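Local coordinates for protein glycerol-3-phosphate dehydrogenase [NAD(+)] (Dunaliella salina, PDB 6IUY) that probably reduces dihydroxyacetone phosphate to glycerol 3-phosphate with NADH and carries a fused phosphatase domain that enables direct conversion to glycerol, at residues N482-I487 and S523-R528; L463-A468 and G527-V532; D49-L54 and H107-P112; D43-T48 and R245-L250. One frame throughout, in Å; residues are numbered along the deposited sequence.

Contact 1. Residues N482-I487 and S523-R528; sequences NSKASI and SSYGGR. With 13P (1,3-dihydroxyacetonephosphate), chain D; NAD (nicotinamide-adenine-dinucleotide), chain C.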
# COMPACT_ATOMS: atom_id res chain seq x y z
N ASN A 482 6.24 16.98 -8.35
CA ASN A 482 4.82 16.95 -8.01
C ASN A 482 3.99 16.29 -9.09
O ASN A 482 3.16 15.44 -8.81
CB ASN A 482 4.27 18.36 -7.79
CG ASN A 482 4.74 18.99 -6.50
OD1 ASN A 482 5.19 18.31 -5.57
ND2 ASN A 482 4.65 20.31 -6.45
N SER A 483 4.23 16.70 -10.32
CA SER A 483 3.49 16.16 -11.44
C SER A 483 3.82 14.68 -11.66
O SER A 483 2.94 13.89 -11.98
CB SER A 483 3.78 16.96 -12.69
OG SER A 483 3.65 18.33 -12.39
N LYS A 484 5.08 14.30 -11.47
CA LYS A 484 5.44 12.90 -11.68
C LYS A 484 4.75 12.05 -10.63
O LYS A 484 4.32 10.94 -10.92
CB LYS A 484 6.95 12.69 -11.62
CG LYS A 484 7.37 11.37 -12.25
CD LYS A 484 8.86 11.07 -12.07
CE LYS A 484 9.21 9.76 -12.79
NZ LYS A 484 10.64 9.38 -12.72
N ALA A 485 4.66 12.59 -9.41
CA ALA A 485 3.97 11.92 -8.31
C ALA A 485 2.50 11.70 -8.62
O ALA A 485 1.93 10.69 -8.22
CB ALA A 485 4.12 12.73 -7.02
N SER A 486 1.88 12.63 -9.33
CA SER A 486 0.50 12.43 -9.78
C SER A 486 0.37 11.24 -10.73
O SER A 486 -0.54 10.40 -10.57
CB SER A 486 -0.02 13.68 -10.48
OG SER A 486 -0.02 14.75 -9.56
N ILE A 487 1.26 11.15 -11.70
CA ILE A 487 1.24 10.01 -12.62
C ILE A 487 1.35 8.71 -11.85
O ILE A 487 0.61 7.77 -12.09
CB ILE A 487 2.36 10.09 -13.66
CG1 ILE A 487 2.20 11.37 -14.47
CG2 ILE A 487 2.33 8.85 -14.58
CD1 ILE A 487 3.39 11.71 -15.36
N SER A 523 10.82 1.13 -10.92
CA SER A 523 10.71 1.07 -12.37
C SER A 523 10.38 2.41 -13.00
O SER A 523 10.71 2.66 -14.18
CB SER A 523 9.66 0.04 -12.78
OG SER A 523 9.99 -1.19 -12.16
N SER A 524 9.72 3.27 -12.23
CA SER A 524 9.36 4.61 -12.71
C SER A 524 10.55 5.54 -12.58
O SER A 524 10.64 6.53 -13.29
CB SER A 524 8.15 5.15 -11.95
OG SER A 524 7.02 4.34 -12.22
N TYR A 525 11.49 5.21 -11.70
CA TYR A 525 12.66 6.06 -11.56
C TYR A 525 13.95 5.42 -12.11
O TYR A 525 14.90 6.14 -12.41
CB TYR A 525 12.85 6.49 -10.09
CG TYR A 525 11.86 7.57 -9.66
CD1 TYR A 525 10.55 7.25 -9.32
CD2 TYR A 525 12.23 8.92 -9.64
CE1 TYR A 525 9.64 8.24 -8.94
CE2 TYR A 525 11.34 9.90 -9.26
CZ TYR A 525 10.05 9.56 -8.91
OH TYR A 525 9.17 10.55 -8.55
N GLY A 526 13.99 4.11 -12.28
CA GLY A 526 15.25 3.50 -12.68
C GLY A 526 15.17 2.38 -13.70
O GLY A 526 16.13 1.65 -13.87
N GLY A 527 14.04 2.22 -14.39
CA GLY A 527 13.88 1.05 -15.24
C GLY A 527 14.04 1.34 -16.72
O GLY A 527 14.28 2.49 -17.13
N ARG A 528 13.94 0.30 -17.53
CA ARG A 528 14.21 0.43 -18.95
C ARG A 528 13.05 1.10 -19.65
O ARG A 528 13.25 1.80 -20.64
CB ARG A 528 14.51 -0.93 -19.58
CG ARG A 528 15.72 -1.62 -18.96
CD ARG A 528 15.80 -3.10 -19.32
NE ARG A 528 14.60 -3.85 -18.94
CZ ARG A 528 14.44 -5.16 -19.18
NH1 ARG A 528 15.39 -5.85 -19.79
NH2 ARG A 528 13.32 -5.77 -18.83
P 13P D . 12.00 -2.27 -16.76
O1P 13P D . 11.32 -2.38 -15.42
O2P 13P D . 13.48 -2.19 -16.48
O3P 13P D . 11.49 -1.02 -17.43
O1 13P D . 11.76 -3.49 -17.77
C1 13P D . 10.81 -4.50 -17.53
C2 13P D . 11.06 -4.97 -16.14
O2 13P D . 12.18 -4.94 -15.68
C3 13P D . 9.92 -5.46 -15.28
O3 13P D . 10.13 -5.00 -13.96
PA NAD C . 15.87 -9.29 -21.48
O1A NAD C . 17.26 -9.12 -21.05
O2A NAD C . 15.04 -8.01 -21.43
O5B NAD C . 15.80 -9.81 -23.02
C5B NAD C . 16.91 -10.53 -23.59
C4B NAD C . 16.48 -11.99 -23.90
O4B NAD C . 15.60 -11.99 -24.87
C3B NAD C . 17.67 -12.76 -24.47
O3B NAD C . 18.22 -13.61 -23.57
C2B NAD C . 17.10 -13.55 -25.66
O2B NAD C . 17.58 -14.96 -25.58
C1B NAD C . 15.82 -13.45 -25.51
N9A NAD C . 15.19 -13.55 -26.75
C8A NAD C . 15.34 -12.77 -27.85
N7A NAD C . 14.53 -13.26 -28.81
C5A NAD C . 13.89 -14.36 -28.32
C6A NAD C . 12.99 -15.25 -28.88
N6A NAD C . 12.47 -15.21 -30.21
N1A NAD C . 12.50 -16.26 -28.15
C2A NAD C . 12.92 -16.41 -26.86
N3A NAD C . 13.81 -15.56 -26.32
C4A NAD C . 14.30 -14.53 -27.05
O3 NAD C . 15.19 -10.40 -20.54
PN NAD C . 15.05 -10.37 -18.95
O1N NAD C . 15.82 -9.20 -18.36
O2N NAD C . 15.56 -11.65 -18.34
O5D NAD C . 13.53 -10.13 -18.63
C5D NAD C . 12.56 -11.13 -18.88
C4D NAD C . 11.38 -10.87 -17.92
O4D NAD C . 11.83 -10.51 -16.74
C3D NAD C . 10.57 -9.71 -18.45
O3D NAD C . 9.27 -10.04 -18.41
C2D NAD C . 10.86 -8.54 -17.47
O2D NAD C . 9.69 -7.63 -17.50
C1D NAD C . 11.06 -9.14 -16.33
N1N NAD C . 11.90 -8.42 -15.39
C2N NAD C . 13.06 -7.77 -15.77
C3N NAD C . 13.83 -7.10 -14.82
C7N NAD C . 15.10 -6.37 -15.29
O7N NAD C . 15.64 -5.55 -14.57
N7N NAD C . 15.64 -6.69 -16.59
C4N NAD C . 13.46 -7.07 -13.49
C5N NAD C . 12.31 -7.74 -13.10
C6N NAD C . 11.55 -8.42 -14.05
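Lys-484 and Ser-524 mark the nearest approach of the two backbones, their CA atoms 9.2 Å apart, where helices 481-502 and 514-526 pack in the all-helical C-terminal domain of glycerol-3-phosphate dehydrogenase. One long side chain bridges most of that gap. Lys-484 leaves its helix with CG anti to the backbone N (chi1 -162°) and stays extended to its tip, bringing NZ to the carbonyl of Ser-524, with NZ and O 2.9 Å apart in a hydrogen bond; the donor sits above the carbonyl plane. On its way the chain slides over one face of Tyr-525 in the opposite direction to that residue. NZ ends above the ring centre, 3.5 Å from the Tyr-525 centroid and 13° off its normal, a cation-pi contact to which CE adds a CH-pi touch. Asp-475 forms a salt bridge with the same ammonium. Tyr-525 also stacks on Tyr-525 of the second subunit, which ties this corner to the dimer interface. Further on, Arg-528 N donates to O2P of dihydroxyacetone phosphate at 2.7 Å, while its NH1 reaches O2A of NAD, also at 2.7 Å, and the carboxamide nitrogen N7N of NAD lies over the guanidinium face.

Contact 2. Residues L463-A468 and G527-V532; sequences LKNIVA and GRNRRV. With 13P (1,3-dihydroxyacetonephosphate), chain D; NAD (nicotinamide-adenine-dinucleotide), chain C.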
# COMPACT_ATOMS: atom_id res chain seq x y z
N LEU A 463 1.25 -4.66 -14.62
CA LEU A 463 0.65 -3.35 -14.94
C LEU A 463 1.59 -2.18 -14.67
O LEU A 463 1.51 -1.13 -15.30
CB LEU A 463 -0.65 -3.14 -14.14
CG LEU A 463 -1.85 -3.96 -14.60
CD1 LEU A 463 -3.11 -3.60 -13.81
CD2 LEU A 463 -2.08 -3.77 -16.09
N LYS A 464 2.50 -2.36 -13.72
CA LYS A 464 3.36 -1.26 -13.32
C LYS A 464 4.30 -0.78 -14.44
O LYS A 464 4.79 0.35 -14.40
CB LYS A 464 4.16 -1.67 -12.08
CG LYS A 464 5.65 -1.60 -12.20
CD LYS A 464 6.22 -2.71 -13.02
CE LYS A 464 7.71 -2.73 -12.82
NZ LYS A 464 8.48 -3.37 -13.90
N ASN A 465 4.52 -1.63 -15.45
CA ASN A 465 5.36 -1.25 -16.59
C ASN A 465 4.62 -0.30 -17.49
O ASN A 465 5.23 0.46 -18.22
CB ASN A 465 5.81 -2.48 -17.41
CG ASN A 465 7.00 -3.18 -16.79
OD1 ASN A 465 7.85 -2.55 -16.17
ND2 ASN A 465 7.06 -4.51 -16.95
N ILE A 466 3.29 -0.36 -17.48
CA ILE A 466 2.53 0.68 -18.18
C ILE A 466 2.79 2.04 -17.51
O ILE A 466 3.13 3.01 -18.18
CB ILE A 466 1.01 0.43 -18.17
CG1 ILE A 466 0.64 -0.89 -18.86
CG2 ILE A 466 0.26 1.62 -18.82
CD1 ILE A 466 -0.87 -1.19 -18.81
N VAL A 467 2.61 2.10 -16.19
CA VAL A 467 2.83 3.36 -15.44
C VAL A 467 4.26 3.86 -15.63
O VAL A 467 4.48 5.07 -15.68
CB VAL A 467 2.56 3.21 -13.90
CG1 VAL A 467 2.71 4.54 -13.21
CG2 VAL A 467 1.18 2.63 -13.65
N ALA A 468 5.23 2.96 -15.75
CA ALA A 468 6.62 3.38 -15.92
C ALA A 468 6.83 4.04 -17.28
O ALA A 468 7.67 4.94 -17.41
CB ALA A 468 7.60 2.20 -15.75
N GLY A 527 14.04 2.22 -14.39
CA GLY A 527 13.88 1.05 -15.24
C GLY A 527 14.04 1.34 -16.72
O GLY A 527 14.28 2.49 -17.13
N ARG A 528 13.94 0.30 -17.53
CA ARG A 528 14.21 0.43 -18.95
C ARG A 528 13.05 1.10 -19.65
O ARG A 528 13.25 1.80 -20.64
CB ARG A 528 14.51 -0.93 -19.58
CG ARG A 528 15.72 -1.62 -18.96
CD ARG A 528 15.80 -3.10 -19.32
NE ARG A 528 14.60 -3.85 -18.94
CZ ARG A 528 14.44 -5.16 -19.18
NH1 ARG A 528 15.39 -5.85 -19.79
NH2 ARG A 528 13.32 -5.77 -18.83
N ASN A 529 11.84 0.85 -19.15
CA ASN A 529 10.63 1.43 -19.73
C ASN A 529 10.59 2.94 -19.60
O ASN A 529 10.22 3.65 -20.55
CB ASN A 529 9.38 0.83 -19.09
CG ASN A 529 9.10 -0.59 -19.54
OD1 ASN A 529 8.81 -0.84 -20.73
ND2 ASN A 529 9.17 -1.53 -18.60
N ARG A 530 10.95 3.42 -18.41
CA ARG A 530 11.08 4.86 -18.14
C ARG A 530 12.14 5.45 -19.03
O ARG A 530 11.98 6.54 -19.56
CB ARG A 530 11.46 5.12 -16.67
CG ARG A 530 11.62 6.59 -16.29
CD ARG A 530 12.76 6.82 -15.33
NE ARG A 530 14.04 6.91 -16.04
CZ ARG A 530 14.36 7.92 -16.85
NH1 ARG A 530 13.49 8.91 -17.06
NH2 ARG A 530 15.53 7.93 -17.46
N ARG A 531 13.24 4.72 -19.18
CA ARG A 531 14.41 5.27 -19.87
C ARG A 531 14.13 5.47 -21.35
O ARG A 531 14.46 6.52 -21.93
CB ARG A 531 15.61 4.36 -19.70
CG ARG A 531 16.88 4.93 -20.32
CD ARG A 531 18.02 3.92 -20.28
NE ARG A 531 18.91 4.14 -21.41
CZ ARG A 531 19.44 3.17 -22.15
NH1 ARG A 531 19.17 1.91 -21.87
NH2 ARG A 531 20.24 3.48 -23.16
N VAL A 532 13.50 4.47 -21.97
CA VAL A 532 13.16 4.55 -23.37
C VAL A 532 12.02 5.51 -23.66
O VAL A 532 11.99 6.14 -24.72
CB VAL A 532 12.75 3.17 -23.93
CG1 VAL A 532 12.31 3.31 -25.38
CG2 VAL A 532 13.91 2.19 -23.79
P 13P D . 12.00 -2.27 -16.76
O1P 13P D . 11.32 -2.38 -15.42
O2P 13P D . 13.48 -2.19 -16.48
O3P 13P D . 11.49 -1.02 -17.43
O1 13P D . 11.76 -3.49 -17.77
C1 13P D . 10.81 -4.50 -17.53
C2 13P D . 11.06 -4.97 -16.14
O2 13P D . 12.18 -4.94 -15.68
C3 13P D . 9.92 -5.46 -15.28
O3 13P D . 10.13 -5.00 -13.96
PA NAD C . 15.87 -9.29 -21.48
O1A NAD C . 17.26 -9.12 -21.05
O2A NAD C . 15.04 -8.01 -21.43
O5B NAD C . 15.80 -9.81 -23.02
C5B NAD C . 16.91 -10.53 -23.59
C4B NAD C . 16.48 -11.99 -23.90
O4B NAD C . 15.60 -11.99 -24.87
C3B NAD C . 17.67 -12.76 -24.47
O3B NAD C . 18.22 -13.61 -23.57
C2B NAD C . 17.10 -13.55 -25.66
O2B NAD C . 17.58 -14.96 -25.58
C1B NAD C . 15.82 -13.45 -25.51
N9A NAD C . 15.19 -13.55 -26.75
C8A NAD C . 15.34 -12.77 -27.85
N7A NAD C . 14.53 -13.26 -28.81
C5A NAD C . 13.89 -14.36 -28.32
C6A NAD C . 12.99 -15.25 -28.88
N6A NAD C . 12.47 -15.21 -30.21
N1A NAD C . 12.50 -16.26 -28.15
C2A NAD C . 12.92 -16.41 -26.86
N3A NAD C . 13.81 -15.56 -26.32
C4A NAD C . 14.30 -14.53 -27.05
O3 NAD C . 15.19 -10.40 -20.54
PN NAD C . 15.05 -10.37 -18.95
O1N NAD C . 15.82 -9.20 -18.36
O2N NAD C . 15.56 -11.65 -18.34
O5D NAD C . 13.53 -10.13 -18.63
C5D NAD C . 12.56 -11.13 -18.88
C4D NAD C . 11.38 -10.87 -17.92
O4D NAD C . 11.83 -10.51 -16.74
C3D NAD C . 10.57 -9.71 -18.45
O3D NAD C . 9.27 -10.04 -18.41
C2D NAD C . 10.86 -8.54 -17.47
O2D NAD C . 9.69 -7.63 -17.50
C1D NAD C . 11.06 -9.14 -16.33
N1N NAD C . 11.90 -8.42 -15.39
C2N NAD C . 13.06 -7.77 -15.77
C3N NAD C . 13.83 -7.10 -14.82
C7N NAD C . 15.10 -6.37 -15.29
O7N NAD C . 15.64 -5.55 -14.57
N7N NAD C . 15.64 -6.69 -16.59
C4N NAD C . 13.46 -7.07 -13.49
C5N NAD C . 12.31 -7.74 -13.10
C6N NAD C . 11.55 -8.42 -14.05
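Asn-465 and Asn-529 both set CG anti to their carbonyl carbon (chi1 -81° and -74°), and this swings the two amides together between helices 454-477 and 528-541. Asn-465 OD1 and Asn-529 ND2 come to 2.9 Å, the side chains crossing at about a right angle with their amide planes well turned from one another. Asn-529 ND2 lies nearer still to the substrate, 2.6 Å from O3P of dihydroxyacetone phosphate. At the other end of that amide OD1 accepts from Gly-564 N, which fixes how the group is turned. Beside the amides the helix backbones come together: Ala-468 CB packs on Asn-529 CB at 4.0 Å, and Arg-530 CA brings a C-H to Ala-468 O at 3.5 Å. The short axes run nearly the same way, 25° apart, 8.7 Å at closest. Arg-530 then leads away to a salt bridge with Asp-475. Lys-464, bent at chi2, carries NZ to the far end of the substrate near O3, but its modelled position is too tight to trust in detail. Asn-529 N donates to O3P at 2.6 Å from the first turn of its helix, and N-capping Gly-527 has no CB, which would crowd that oxygen. A phosphate seated on the amino end of a helix, with lysine and asparagine side chains around the substrate, is the dihydroxyacetone phosphate site of this dehydrogenase.

Contact 3. Residues D49-L54 and H107-P112; sequences DASVGL and HTRLVP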
# COMPACT_ATOMS: atom_id res chain seq x y z
N ASP A 49 20.01 -47.67 22.26
CA ASP A 49 19.52 -48.43 23.39
C ASP A 49 18.17 -47.92 23.86
O ASP A 49 17.91 -46.72 23.84
CB ASP A 49 20.52 -48.37 24.56
CG ASP A 49 21.91 -48.83 24.18
OD1 ASP A 49 22.02 -49.85 23.46
OD2 ASP A 49 22.90 -48.18 24.60
N ALA A 50 17.31 -48.83 24.31
CA ALA A 50 16.08 -48.43 24.99
C ALA A 50 16.45 -47.70 26.28
O ALA A 50 17.47 -47.99 26.90
CB ALA A 50 15.21 -49.64 25.29
N SER A 51 15.63 -46.72 26.67
CA SER A 51 15.93 -45.91 27.84
C SER A 51 15.79 -46.74 29.12
O SER A 51 16.69 -46.78 29.96
CB SER A 51 15.02 -44.69 27.90
OG SER A 51 15.27 -43.80 26.83
N VAL A 52 14.64 -47.40 29.25
CA VAL A 52 14.32 -48.22 30.41
C VAL A 52 15.07 -49.55 30.37
O VAL A 52 14.63 -50.51 29.75
CB VAL A 52 12.80 -48.49 30.49
CG1 VAL A 52 12.23 -48.73 29.10
CG2 VAL A 52 12.51 -49.65 31.42
N GLY A 53 16.21 -49.58 31.03
CA GLY A 53 17.11 -50.71 30.93
C GLY A 53 18.52 -50.16 30.89
O GLY A 53 19.41 -50.64 31.59
N LEU A 54 18.70 -49.14 30.06
CA LEU A 54 19.91 -48.34 30.11
C LEU A 54 19.92 -47.63 31.45
O LEU A 54 20.96 -47.38 32.06
CB LEU A 54 19.96 -47.36 28.94
CG LEU A 54 21.08 -46.32 28.91
CD1 LEU A 54 22.45 -46.99 29.06
CD2 LEU A 54 21.00 -45.51 27.62
N HIS A 107 23.84 -37.65 23.13
CA HIS A 107 24.49 -37.47 21.83
C HIS A 107 25.26 -38.74 21.50
O HIS A 107 25.75 -38.94 20.39
CB HIS A 107 25.41 -36.23 21.83
CG HIS A 107 26.77 -36.47 22.41
ND1 HIS A 107 27.18 -35.91 23.61
CD2 HIS A 107 27.84 -37.17 21.94
CE1 HIS A 107 28.42 -36.28 23.86
NE2 HIS A 107 28.85 -37.04 22.87
N THR A 108 25.38 -39.58 22.51
CA THR A 108 26.09 -40.84 22.41
C THR A 108 25.09 -41.94 22.10
O THR A 108 25.45 -43.07 21.78
CB THR A 108 26.83 -41.15 23.72
OG1 THR A 108 25.90 -41.11 24.81
CG2 THR A 108 27.92 -40.12 23.96
N ARG A 109 23.82 -41.55 22.18
CA ARG A 109 22.72 -42.50 22.21
C ARG A 109 22.05 -42.70 20.86
O ARG A 109 21.12 -43.51 20.74
CB ARG A 109 21.66 -42.04 23.22
CG ARG A 109 22.19 -41.80 24.62
CD ARG A 109 21.01 -41.67 25.57
NE ARG A 109 20.00 -42.68 25.26
CZ ARG A 109 18.79 -42.72 25.79
NH1 ARG A 109 18.41 -41.80 26.67
NH2 ARG A 109 17.94 -43.68 25.44
N LEU A 110 22.50 -41.97 19.85
CA LEU A 110 21.74 -41.87 18.62
C LEU A 110 22.22 -42.83 17.54
O LEU A 110 23.42 -42.95 17.30
CB LEU A 110 21.76 -40.44 18.11
CG LEU A 110 21.25 -39.42 19.14
CD1 LEU A 110 22.34 -39.10 20.16
CD2 LEU A 110 20.78 -38.16 18.45
N VAL A 111 21.28 -43.50 16.90
CA VAL A 111 21.60 -44.42 15.82
C VAL A 111 22.29 -43.65 14.69
O VAL A 111 21.91 -42.52 14.37
CB VAL A 111 20.34 -45.13 15.30
CG1 VAL A 111 19.50 -45.60 16.48
CG2 VAL A 111 19.53 -44.20 14.46
N PRO A 112 23.34 -44.25 14.11
CA PRO A 112 24.06 -43.51 13.06
C PRO A 112 23.14 -43.16 11.89
O PRO A 112 22.24 -43.92 11.54
CB PRO A 112 25.18 -44.47 12.63
CG PRO A 112 24.85 -45.79 13.25
CD PRO A 112 24.03 -45.50 14.47
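Arg-109 NH2 donates an almost straight hydrogen bond to Ser-51 OG, 3.0 Å away and only 4° out of the guanidinium plane. The same nitrogen makes a weaker one to Asp-49 O at 3.4 Å, also at the edge of the guanidinium. Both segments belong to the haloacid dehalogenase-like domain, where residues 49-54 follow the magnesium-binding loop and 107-112 follow an insertion whose regular structure is all helix, consistent with the C1 cap of phosphoserine-phosphatase-like relatives. The arginine reaches across because its chain is extended through chi2 and bends at chi3 (43°), which presents the guanidinium edge to Asp-49 O and Ser-51 OG. Leu-54 lays CD2 over one face of the guanidinium, near its rim, 3.8 Å from Arg-109 NE. Met-138 of helix 136-145 touches both Ser-51 and Arg-109. Ser-51 is also second shell to the metal site, its backbone N donating to Asp-43 OD2. A methionine in place of Arg-109 has no N-H to give from its side chain and would probably leave Ser-51 OG and Asp-49 O without this donor, and residues 49-51 less firmly tied to the 107-112 loop. The carboxylate of Asp-49 gives the charge only distant company, OD2 lying 6.3 Å from Arg-109 NE, and that NE is buried beneath Leu-54 CD2 with no polar partner.

Contact 4. Residues D43-T48 and R245-L250; sequences DRTVTT and RSYDEL. With MG (magnesium ion), chain F.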
# COMPACT_ATOMS: atom_id res chain seq x y z
N ASP A 43 12.66 -44.79 21.37
CA ASP A 43 13.28 -46.06 21.73
C ASP A 43 13.51 -47.04 20.57
O ASP A 43 12.56 -47.63 20.04
CB ASP A 43 12.45 -46.73 22.82
CG ASP A 43 12.42 -45.93 24.11
OD1 ASP A 43 11.40 -45.25 24.38
OD2 ASP A 43 13.44 -45.95 24.83
N ARG A 44 14.78 -47.19 20.22
CA ARG A 44 15.29 -48.11 19.20
C ARG A 44 15.01 -47.69 17.75
O ARG A 44 15.25 -48.47 16.82
CB ARG A 44 14.76 -49.53 19.44
CG ARG A 44 15.41 -50.22 20.63
CD ARG A 44 14.89 -51.65 20.78
NE ARG A 44 14.89 -52.10 22.17
CZ ARG A 44 13.98 -51.73 23.07
NH1 ARG A 44 13.01 -50.89 22.72
NH2 ARG A 44 14.04 -52.19 24.31
N THR A 45 14.53 -46.46 17.55
CA THR A 45 14.50 -45.91 16.20
C THR A 45 15.42 -44.70 16.12
O THR A 45 16.15 -44.54 15.14
CB THR A 45 13.08 -45.52 15.76
OG1 THR A 45 12.83 -44.15 16.11
CG2 THR A 45 12.05 -46.42 16.40
N VAL A 46 15.41 -43.87 17.15
CA VAL A 46 16.32 -42.73 17.24
C VAL A 46 17.50 -43.03 18.16
O VAL A 46 18.63 -42.60 17.91
CB VAL A 46 15.59 -41.46 17.74
CG1 VAL A 46 16.58 -40.44 18.27
CG2 VAL A 46 14.74 -40.87 16.62
N THR A 47 17.23 -43.76 19.24
CA THR A 47 18.28 -44.16 20.16
C THR A 47 18.72 -45.61 19.90
O THR A 47 17.90 -46.47 19.57
CB THR A 47 17.84 -44.01 21.63
OG1 THR A 47 17.27 -42.71 21.83
CG2 THR A 47 19.01 -44.22 22.58
N THR A 48 20.02 -45.86 20.05
CA THR A 48 20.59 -47.20 19.96
C THR A 48 19.97 -48.12 21.01
O THR A 48 19.46 -49.20 20.69
CB THR A 48 22.12 -47.18 20.15
OG1 THR A 48 22.43 -46.58 21.42
CG2 THR A 48 22.80 -46.39 19.05
N ARG A 245 16.73 -50.81 7.18
CA ARG A 245 17.76 -51.21 8.13
C ARG A 245 18.73 -50.07 8.40
O ARG A 245 19.27 -49.94 9.50
CB ARG A 245 18.52 -52.44 7.61
CG ARG A 245 17.72 -53.73 7.68
CD ARG A 245 18.58 -54.94 7.33
NE ARG A 245 17.92 -56.20 7.67
CZ ARG A 245 17.06 -56.84 6.88
NH1 ARG A 245 16.75 -56.34 5.68
NH2 ARG A 245 16.51 -57.98 7.28
N SER A 246 18.94 -49.23 7.39
CA SER A 246 19.77 -48.05 7.52
C SER A 246 18.97 -46.77 7.25
O SER A 246 17.98 -46.78 6.50
CB SER A 246 20.97 -48.14 6.57
OG SER A 246 21.85 -47.04 6.77
N TYR A 247 19.41 -45.66 7.85
CA TYR A 247 18.74 -44.39 7.60
C TYR A 247 19.18 -43.79 6.27
O TYR A 247 18.48 -42.94 5.72
CB TYR A 247 18.98 -43.41 8.75
CG TYR A 247 17.98 -43.60 9.86
CD1 TYR A 247 16.63 -43.76 9.57
CD2 TYR A 247 18.38 -43.68 11.18
CE1 TYR A 247 15.71 -43.96 10.57
CE2 TYR A 247 17.47 -43.88 12.19
CZ TYR A 247 16.14 -44.02 11.88
OH TYR A 247 15.22 -44.23 12.89
N ASP A 248 20.31 -44.24 5.73
CA ASP A 248 20.71 -43.74 4.42
C ASP A 248 19.84 -44.39 3.35
O ASP A 248 19.92 -44.05 2.18
CB ASP A 248 22.22 -43.95 4.16
CG ASP A 248 22.66 -45.42 4.24
OD1 ASP A 248 21.88 -46.32 3.85
OD2 ASP A 248 23.80 -45.66 4.70
N GLU A 249 18.97 -45.31 3.77
CA GLU A 249 17.96 -45.86 2.87
C GLU A 249 16.83 -44.84 2.71
O GLU A 249 16.30 -44.64 1.62
CB GLU A 249 17.43 -47.19 3.42
CG GLU A 249 16.62 -48.04 2.45
CD GLU A 249 16.41 -49.46 3.00
OE1 GLU A 249 15.48 -50.16 2.53
OE2 GLU A 249 17.19 -49.87 3.90
N LEU A 250 16.47 -44.19 3.82
CA LEU A 250 15.44 -43.16 3.79
C LEU A 250 15.97 -41.87 3.17
O LEU A 250 15.31 -41.25 2.34
CB LEU A 250 14.92 -42.88 5.21
CG LEU A 250 13.98 -43.91 5.80
CD1 LEU A 250 13.72 -43.59 7.27
CD2 LEU A 250 12.69 -43.95 4.99
MG MG F . 10.53 -48.15 20.07
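Tyr-247 OH donates to the carbonyl of Thr-45, with OH and O modelled at 2.5 Å, short enough that the exact length should be taken with caution. The oxygen lies at the edge of the phenol ring, in its plane, and stands 3.3 Å from Tyr-247 CE2. Beside it Thr-45 CB packs against Tyr-247 OH at 3.8 Å. Tyr-247 stands at the start of the short helix after Ser-246, whose OG caps it by accepting a weak bond from Asp-248 N. With CG beside the backbone N (chi1 -86°), the side chain heads toward the 43-48 loop, where the ring stacks with Phe-227 and rests on Val-114 and Leu-117. A phenylalanine in place of Tyr-247 lacks the hydroxyl and would probably leave Thr-45 O without this donor, untying the loop from the helix start. The loop matters because, two residues earlier, the backbone O of Asp-43 binds the magnesium ion at 2.1 Å, with Asp-41 and Asp-206 completing the protein ligands, and Thr-45 lies against Asp-206. Together they make the magnesium site typical of haloacid dehalogenase phosphatases, in which the DxDx(T/V) motif supplies the first two ligands and a later aspartate the third.

The four contacts fall into two clusters at opposite sides of the chain's centre, about 57 to 65 Å apart between centres. Contacts 3 and 4 come first along the chain, both segments of contact 3 lying between those of contact 4; their centres are 11 Å apart. In the haloacid dehalogenase-like domain, with its six-stranded parallel sheet, contact 4 holds a ligand of the magnesium site and contact 3 lies beside it. Contacts 1 and 2 follow, 8 Å apart, sharing Gly-527 and Arg-528 in the helical dehydrogenase domain: helix 481-502 meets helix 514-526 in contact 1, and helix 454-477 meets helix 528-541 in contact 2. Two active sites thus sit far apart on one chain, consistent with dihydroxyacetone phosphate being carried through to glycerol.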